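PDB 4MF9: hemin degrading factor from Pseudomonas aeruginosa, which binds heme and probably takes part in heme trafficking and heme degradation in this pathogen. Local coordinates for residues 44-49 and 182-187; 59-64 and 124-129. One frame throughout, in Å; residues are numbered along the deposited sequence.

Contact 1 and contact 2 lie with their centres about 14 Å apart, on the same side of the chain's centre and away from the heme pocket. Along the chain the order is 44-49, 59-64, 124-129, 182-187, so both halves of contact 2 fall between those of contact 1. Helix 47-52 leads into strand 59-62, an outermost strand of a nine-stranded antiparallel sheet, which pairs with strand 124-133. The loop carrying 182-187 then returns over this edge: L182 meets G48 in contact 1, while its CD1 packs on A126 and R61 of contact 2. Helix, sheet edge and returning loop are thus joined within the N-terminal half of the protein.

Contact 1 (44-49 and 182-187); sequences QVSEGE and LALHEP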
ATOM      1  N   GLN A  44       1.689  -1.013  23.357  1.00 34.53           N
ATOM      2  CA  GLN A  44       2.772  -0.121  23.201  1.00 29.78           C
ATOM      3  C   GLN A  44       4.007  -0.707  22.539  1.00 26.25           C
ATOM      4  O   GLN A  44       5.078  -0.355  22.852  1.00 29.05           O
ATOM      5  CB  GLN A  44       3.053   0.488  24.557  1.00 34.33           C
ATOM      6  CG  GLN A  44       4.179   1.479  24.614  1.00 38.62           C
ATOM      7  CD  GLN A  44       3.767   2.903  24.276  1.00 42.70           C
ATOM      8  OE1 GLN A  44       4.624   3.760  24.075  1.00 37.76           O
ATOM      9  NE2 GLN A  44       2.473   3.133  24.169  1.00 41.17           N
ATOM     10  N   VAL A  45       3.824  -1.560  21.574  1.00 23.47           N
ATOM     11  CA  VAL A  45       4.914  -2.088  20.750  1.00 23.51           C
ATOM     12  C   VAL A  45       4.585  -2.009  19.262  1.00 18.20           C
ATOM     13  O   VAL A  45       3.455  -1.700  18.882  1.00 23.73           O
ATOM     14  CB  VAL A  45       5.253  -3.562  21.098  1.00 25.54           C
ATOM     15  CG1 VAL A  45       5.722  -3.695  22.541  1.00 26.57           C
ATOM     16  CG2 VAL A  45       4.059  -4.472  20.826  1.00 21.43           C
ATOM     17  N   SER A  46       5.568  -2.293  18.416  1.00 20.24           N
ATOM     18  CA  SER A  46       5.310  -2.380  16.985  1.00 21.63           C
ATOM     19  C   SER A  46       4.649  -3.718  16.654  1.00 23.24           C
ATOM     20  O   SER A  46       4.783  -4.688  17.409  1.00 19.63           O
ATOM     21  CB  SER A  46       6.603  -2.233  16.198  1.00 21.58           C
ATOM     22  OG  SER A  46       7.435  -3.363  16.374  1.00 23.22           O
ATOM     23  N   GLU A  47       3.923  -3.763  15.537  1.00 17.99           N
ATOM     24  CA  GLU A  47       3.329  -5.009  15.062  1.00 16.19           C
ATOM     25  C   GLU A  47       4.405  -6.057  14.805  1.00 18.14           C
ATOM     26  O   GLU A  47       4.190  -7.243  15.046  1.00 18.08           O
ATOM     27  CB  GLU A  47       2.504  -4.771  13.788  1.00 18.50           C
ATOM     28  CG  GLU A  47       1.670  -5.986  13.354  1.00 17.18           C
ATOM     29  CD  GLU A  47       0.759  -5.691  12.172  1.00 20.37           C
ATOM     30  OE1 GLU A  47       0.762  -4.536  11.679  1.00 15.42           O
ATOM     31  OE2 GLU A  47       0.031  -6.616  11.741  1.00 16.63           O
ATOM     32  N   GLY A  48       5.567  -5.613  14.322  1.00 18.43           N
ATOM     33  CA  GLY A  48       6.682  -6.509  14.065  1.00 16.42           C
ATOM     34  C   GLY A  48       7.150  -7.258  15.305  1.00 21.22           C
ATOM     35  O   GLY A  48       7.407  -8.462  15.250  1.00 16.44           O
ATOM     36  N   GLU A  49       7.242  -6.537  16.396  1.00 21.83           N
ATOM     37  CA  GLU A  49       7.594  -7.087  17.679  1.00 24.04           C
ATOM     38  C   GLU A  49       6.557  -8.085  18.152  1.00 21.74           C
ATOM     39  O   GLU A  49       6.880  -9.128  18.602  1.00 20.03           O
ATOM     40  CB  GLU A  49       7.719  -5.995  18.674  1.00 25.55           C
ATOM     41  CG  GLU A  49       8.982  -5.226  18.571  1.00 27.41           C
ATOM     42  CD  GLU A  49       8.955  -3.973  19.430  1.00 34.03           C
ATOM     43  OE1 GLU A  49       8.428  -2.928  18.987  1.00 22.43           O
ATOM     44  OE2 GLU A  49       9.412  -4.087  20.561  1.00 31.64           O
ATOM     45  N   LEU A 182      13.506  -9.198  17.555  1.00 48.67           N
ATOM     46  CA  LEU A 182      13.384  -8.261  16.423  1.00 41.36           C
ATOM     47  C   LEU A 182      14.187  -6.959  16.575  1.00 42.81           C
ATOM     48  O   LEU A 182      13.871  -6.113  17.413  1.00 42.83           O
ATOM     49  CB  LEU A 182      11.918  -7.961  16.067  1.00 39.04           C
ATOM     50  CG  LEU A 182      11.787  -7.203  14.755  1.00 36.17           C
ATOM     51  CD1 LEU A 182      12.561  -7.962  13.709  1.00 30.04           C
ATOM     52  CD2 LEU A 182      10.345  -7.018  14.332  1.00 28.73           C
ATOM     53  N   ALA A 183      15.171  -6.786  15.719  1.00 41.20           N
ATOM     54  CA  ALA A 183      16.006  -5.615  15.761  1.00 40.55           C
ATOM     55  C   ALA A 183      15.329  -4.429  15.088  1.00 43.55           C
ATOM     56  O   ALA A 183      14.890  -4.544  13.974  1.00 42.99           O
ATOM     57  CB  ALA A 183      17.290  -5.924  15.043  1.00 37.98           C
ATOM     58  N   LEU A 184      15.314  -3.287  15.739  1.00 40.63           N
ATOM     59  CA  LEU A 184      14.690  -2.103  15.153  1.00 38.28           C
ATOM     60  C   LEU A 184      15.626  -0.898  15.167  1.00 46.85           C
ATOM     61  O   LEU A 184      16.218  -0.573  16.199  1.00 39.89           O
ATOM     62  CB  LEU A 184      13.395  -1.751  15.889  1.00 35.98           C
ATOM     63  CG  LEU A 184      12.332  -2.840  16.041  1.00 30.75           C
ATOM     64  CD1 LEU A 184      11.134  -2.290  16.780  1.00 28.32           C
ATOM     65  CD2 LEU A 184      11.910  -3.396  14.704  1.00 28.94           C
ATOM     66  N   HIS A 185      15.555  -0.111  14.102  1.00 48.86           N
ATOM     67  CA  HIS A 185      16.345   1.057  13.895  1.00 48.43           C
ATOM     68  C   HIS A 185      15.578   2.298  14.199  1.00 50.31           C
ATOM     69  O   HIS A 185      14.391   2.362  14.135  1.00 51.15           O
ATOM     70  CB  HIS A 185      16.876   1.077  12.495  1.00 47.24           C
ATOM     71  CG  HIS A 185      17.961   0.084  12.265  1.00 57.51           C
ATOM     72  ND1 HIS A 185      18.497  -0.679  13.280  1.00 59.73           N
ATOM     73  CD2 HIS A 185      18.614  -0.278  11.135  1.00 60.11           C
ATOM     74  CE1 HIS A 185      19.419  -1.482  12.780  1.00 60.90           C
ATOM     75  NE2 HIS A 185      19.515  -1.252  11.483  1.00 61.32           N
ATOM     76  N   GLU A 186      16.251   3.338  14.625  1.00 56.07           N
ATOM     77  CA  GLU A 186      15.543   4.547  14.969  1.00 55.98           C
ATOM     78  C   GLU A 186      15.148   5.269  13.683  1.00 57.03           C
ATOM     79  O   GLU A 186      15.906   5.287  12.739  1.00 55.08           O
ATOM     80  CB  GLU A 186      16.365   5.386  15.925  1.00 56.03           C
ATOM     81  CG  GLU A 186      15.680   6.641  16.422  1.00 56.16           C
ATOM     82  CD  GLU A 186      14.521   6.321  17.297  1.00 65.06           C
ATOM     83  OE1 GLU A 186      14.683   5.576  18.297  1.00 63.06           O
ATOM     84  OE2 GLU A 186      13.436   6.802  16.979  1.00 66.64           O
ATOM     85  N   PRO A 187      13.972   5.884  13.658  1.00 58.05           N
ATOM     86  CA  PRO A 187      13.523   6.452  12.387  1.00 57.03           C
ATOM     87  C   PRO A 187      14.461   7.513  11.903  1.00 59.80           C
ATOM     88  O   PRO A 187      15.032   8.369  12.572  1.00 60.91           O
ATOM     89  CB  PRO A 187      12.145   6.990  12.703  1.00 59.43           C
ATOM     90  CG  PRO A 187      11.715   6.234  13.943  1.00 54.22           C
ATOM     91  CD  PRO A 187      12.834   5.378  14.421  1.00 53.17           C
TER
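The backbones of 44-49 and 182-187 come nearest where E49 and L182 stand 6.0 Å apart CA to CA, an irregular loop passing beside the first turn of helix 47-52. That turn opens with a capping box: S46 is the N-cap, its OG accepts from E49 N at 3.2 Å, and E49 OE1 in return accepts from S46 N at 3.0 Å. A third bond tightens the box, S46 OG donating to E49 OE1 at 2.8 Å through the anti lone pair, the one turned away from OE2. The amide of S46 instead reaches OE1 from above the carboxylate plane, 47° out of it. Two donors thus grip one oxygen and should limit rotation of the carboxylate; both donors and the helix start would be expected to stabilise its negative charge. E49 can fold back to S46 because its CG lies beside its own backbone N, chi1 -77°.

No hydrogen bond crosses between the segments; two leucines make the contact. L182 points CD2 at the backbone of G48, where no side chain intervenes, and meets G48 C at 3.3 Å. Its other methyl, CD1, packs on N125 and A126 of strand 124-133, placing this leucine between helix start and sheet. In the turn, E47 forms a salt bridge with K154 and G48 is backbone-bonded to G149; in the loop, H185 is backbone-bonded to Q147. L184 lays a single methyl against the capping box, its CD1 lying 3.5 Å from E49 OE1 and 3.9 Å from S46 OG.

Contact 2 (59-64 and 124-129); sequences AVRLRP and WNAVFA
R61 and F128 meet because R61 holds CG anti to its backbone N (chi1 157°) and then bends at chi2 and chi3, while F128 turns its ring to the same side with CG beside its own N (chi1 -59°). The arginine chain crosses the ring obliquely: CB and CD approach CE2, and R61 NE lies 3.6 Å from F128 CE2. The guanidinium carries on past the ring with its plane 52° from it, so the two are not stacked, although F128 CZ lies over one guanidinium face. Further out, R61 NH1 comes 3.8 Å from A126 CB. Water 1, in the guanidinium plane at its edge, accepts a weak bond from NH1 and donates to N125 O at 2.7 Å, linking the strands where direct pairing has stopped.

Strand 59-62 is the edge of an antiparallel sheet, paired with strand 124-133. V60 and A129 form a hydrogen-bonded pair, V60 N to A129 O and A129 N to V60 O both 2.8 Å; R61 and F128 follow as a non-hydrogen-bonded pair, CA to CA 4.5 Å. L62 N still bonds V127 O at 2.9 Å, and the strands separate only beyond it, toward P64. Against strand 138-146, N125 and A126 both face F145 in a classic beta bulge. On the R61 side of the sheet, F128 packs against V51 and A52 of helix 47-52. On the other side, A129 meets W166 and V170 of helix 166-173, and L62 CD1 touches A129 CB. V127 CG1 reaches past the L62 backbone to R63 O at 3.5 Å.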
ATOM      1  N   ALA A  59       4.453 -18.942  14.584  1.00 11.48           N
ATOM      2  CA  ALA A  59       5.208 -18.227  13.550  1.00 15.23           C
ATOM      3  C   ALA A  59       6.627 -18.764  13.388  1.00 15.82           C
ATOM      4  O   ALA A  59       7.229 -19.245  14.349  1.00 20.07           O
ATOM      5  CB  ALA A  59       5.254 -16.734  13.856  1.00 11.80           C
ATOM      6  N   VAL A  60       7.153 -18.672  12.168  1.00 13.56           N
ATOM      7  CA  VAL A  60       8.548 -19.000  11.868  1.00 14.83           C
ATOM      8  C   VAL A  60       9.198 -17.767  11.234  1.00 19.01           C
ATOM      9  O   VAL A  60       8.613 -17.132  10.342  1.00 14.49           O
ATOM     10  CB  VAL A  60       8.662 -20.208  10.894  1.00 15.35           C
ATOM     11  CG1 VAL A  60      10.115 -20.438  10.475  1.00 16.07           C
ATOM     12  CG2 VAL A  60       8.070 -21.480  11.507  1.00 15.62           C
ATOM     13  N   ARG A  61      10.384 -17.392  11.690  1.00 15.84           N
ATOM     14  CA  ARG A  61      11.090 -16.282  11.115  1.00 18.86           C
ATOM     15  C   ARG A  61      11.773 -16.749   9.862  1.00 19.13           C
ATOM     16  O   ARG A  61      12.352 -17.782   9.881  1.00 16.68           O
ATOM     17  CB  ARG A  61      12.028 -15.604  12.085  1.00 24.47           C
ATOM     18  CG  ARG A  61      13.159 -14.831  11.456  1.00 22.61           C
ATOM     19  CD  ARG A  61      12.899 -13.342  11.397  1.00 25.32           C
ATOM     20  NE  ARG A  61      13.158 -12.746  12.674  1.00 36.30           N
ATOM     21  CZ  ARG A  61      13.828 -11.631  12.947  1.00 30.57           C
ATOM     22  NH1 ARG A  61      14.434 -10.908  12.047  1.00 31.69           N
ATOM     23  NH2 ARG A  61      13.941 -11.297  14.194  1.00 35.33           N
ATOM     24  N   LEU A  62      11.629 -15.994   8.774  1.00 13.00           N
ATOM     25  CA  LEU A  62      12.240 -16.382   7.511  1.00 15.94           C
ATOM     26  C   LEU A  62      13.429 -15.471   7.235  1.00 12.46           C
ATOM     27  O   LEU A  62      13.578 -14.422   7.866  1.00 14.87           O
ATOM     28  CB  LEU A  62      11.231 -16.300   6.364  1.00 12.95           C
ATOM     29  CG  LEU A  62       9.946 -17.130   6.414  1.00 17.02           C
ATOM     30  CD1 LEU A  62       9.149 -16.917   5.132  1.00 14.05           C
ATOM     31  CD2 LEU A  62      10.235 -18.626   6.637  1.00 12.76           C
ATOM     32  N   ARG A  63      14.295 -15.852   6.340  1.00 14.20           N
ATOM     33  CA  ARG A  63      15.367 -14.953   5.958  1.00 16.82           C
ATOM     34  C   ARG A  63      14.835 -13.828   5.074  1.00 15.39           C
ATOM     35  O   ARG A  63      14.023 -14.060   4.281  1.00 13.65           O
ATOM     36  CB  ARG A  63      16.502 -15.668   5.269  1.00 21.16           C
ATOM     37  CG  ARG A  63      17.010 -16.889   5.970  1.00 20.55           C
ATOM     38  CD  ARG A  63      18.273 -17.358   5.291  1.00 23.47           C
ATOM     39  NE  ARG A  63      18.118 -17.483   3.871  1.00 31.26           N
ATOM     40  CZ  ARG A  63      17.549 -18.521   3.290  1.00 27.52           C
ATOM     41  NH1 ARG A  63      17.076 -19.477   4.021  1.00 26.78           N
ATOM     42  NH2 ARG A  63      17.399 -18.583   2.010  1.00 30.68           N
ATOM     43  N   PRO A  64      15.369 -12.623   5.246  1.00 20.21           N
ATOM     44  CA  PRO A  64      15.007 -11.509   4.361  1.00 17.46           C
ATOM     45  C   PRO A  64      15.727 -11.600   3.025  1.00 20.30           C
ATOM     46  O   PRO A  64      16.367 -10.641   2.597  1.00 18.41           O
ATOM     47  CB  PRO A  64      15.494 -10.282   5.133  1.00 15.86           C
ATOM     48  CG  PRO A  64      16.617 -10.791   5.957  1.00 19.20           C
ATOM     49  CD  PRO A  64      16.211 -12.176   6.371  1.00 18.09           C
ATOM     50  N   TRP A 124      12.725  -2.981   3.871  1.00 15.00           N
ATOM     51  CA  TRP A 124      12.144  -4.240   4.335  1.00 12.43           C
ATOM     52  C   TRP A 124      13.101  -4.891   5.330  1.00 17.65           C
ATOM     53  O   TRP A 124      14.263  -5.117   5.013  1.00 16.83           O
ATOM     54  CB  TRP A 124      11.908  -5.186   3.164  1.00 12.55           C
ATOM     55  CG  TRP A 124      10.805  -4.762   2.242  1.00 13.65           C
ATOM     56  CD1 TRP A 124      10.424  -3.480   1.943  1.00 12.58           C
ATOM     57  CD2 TRP A 124       9.925  -5.627   1.509  1.00 11.80           C
ATOM     58  NE1 TRP A 124       9.368  -3.499   1.053  1.00 10.65           N
ATOM     59  CE2 TRP A 124       9.041  -4.803   0.776  1.00 10.32           C
ATOM     60  CE3 TRP A 124       9.810  -7.017   1.389  1.00  9.96           C
ATOM     61  CZ2 TRP A 124       8.058  -5.322  -0.059  1.00  8.22           C
ATOM     62  CZ3 TRP A 124       8.823  -7.533   0.559  1.00 10.66           C
ATOM     63  CH2 TRP A 124       7.961  -6.684  -0.156  1.00  9.35           C
ATOM     64  N   ASN A 125      12.625  -5.187   6.534  1.00 12.11           N
ATOM     65  CA  ASN A 125      13.535  -5.617   7.588  1.00 14.00           C
ATOM     66  C   ASN A 125      13.389  -7.072   8.024  1.00 18.73           C
ATOM     67  O   ASN A 125      14.362  -7.833   8.042  1.00 17.57           O
ATOM     68  CB  ASN A 125      13.398  -4.714   8.807  1.00 17.21           C
ATOM     69  CG  ASN A 125      14.386  -5.072   9.896  1.00 23.67           C
ATOM     70  OD1 ASN A 125      15.584  -5.179   9.642  1.00 28.58           O
ATOM     71  ND2 ASN A 125      13.891  -5.282  11.103  1.00 20.81           N
ATOM     72  N   ALA A 126      12.175  -7.448   8.399  1.00 15.29           N
ATOM     73  CA  ALA A 126      11.941  -8.791   8.898  1.00 14.55           C
ATOM     74  C   ALA A 126      10.712  -9.383   8.227  1.00 14.20           C
ATOM     75  O   ALA A 126       9.787  -8.650   7.832  1.00 10.33           O
ATOM     76  CB  ALA A 126      11.775  -8.773  10.397  1.00 17.98           C
ATOM     77  N   VAL A 127      10.712 -10.706   8.099  1.00 11.16           N
ATOM     78  CA  VAL A 127       9.626 -11.421   7.434  1.00 13.92           C
ATOM     79  C   VAL A 127       9.322 -12.717   8.188  1.00 15.88           C
ATOM     80  O   VAL A 127      10.240 -13.465   8.559  1.00 12.61           O
ATOM     81  CB  VAL A 127       9.980 -11.707   5.962  1.00 10.57           C
ATOM     82  CG1 VAL A 127      11.396 -12.261   5.845  1.00 11.71           C
ATOM     83  CG2 VAL A 127       8.978 -12.657   5.345  1.00 11.93           C
ATOM     84  N   PHE A 128       8.037 -12.968   8.436  1.00 15.94           N
ATOM     85  CA  PHE A 128       7.607 -14.145   9.189  1.00 13.35           C
ATOM     86  C   PHE A 128       6.567 -14.944   8.422  1.00 16.21           C
ATOM     87  O   PHE A 128       5.762 -14.387   7.672  1.00 11.78           O
ATOM     88  CB  PHE A 128       7.017 -13.727  10.543  1.00 13.90           C
ATOM     89  CG  PHE A 128       7.982 -12.969  11.412  1.00 16.57           C
ATOM     90  CD1 PHE A 128       8.132 -11.592  11.269  1.00 18.54           C
ATOM     91  CD2 PHE A 128       8.742 -13.631  12.368  1.00 15.73           C
ATOM     92  CE1 PHE A 128       9.030 -10.895  12.065  1.00 19.30           C
ATOM     93  CE2 PHE A 128       9.635 -12.941  13.170  1.00 19.21           C
ATOM     94  CZ  PHE A 128       9.780 -11.568  13.016  1.00 19.44           C
ATOM     95  N   ALA A 129       6.591 -16.257   8.608  1.00 13.21           N
ATOM     96  CA  ALA A 129       5.547 -17.112   8.075  1.00 11.24           C
ATOM     97  C   ALA A 129       4.713 -17.527   9.265  1.00 14.67           C
ATOM     98  O   ALA A 129       5.232 -18.145  10.206  1.00 13.90           O
ATOM     99  CB  ALA A 129       6.153 -18.337   7.400  1.00 14.46           C
TER
HETATM  100  O   HOH W   1      15.297  -9.877   9.595  1.00 22.11           O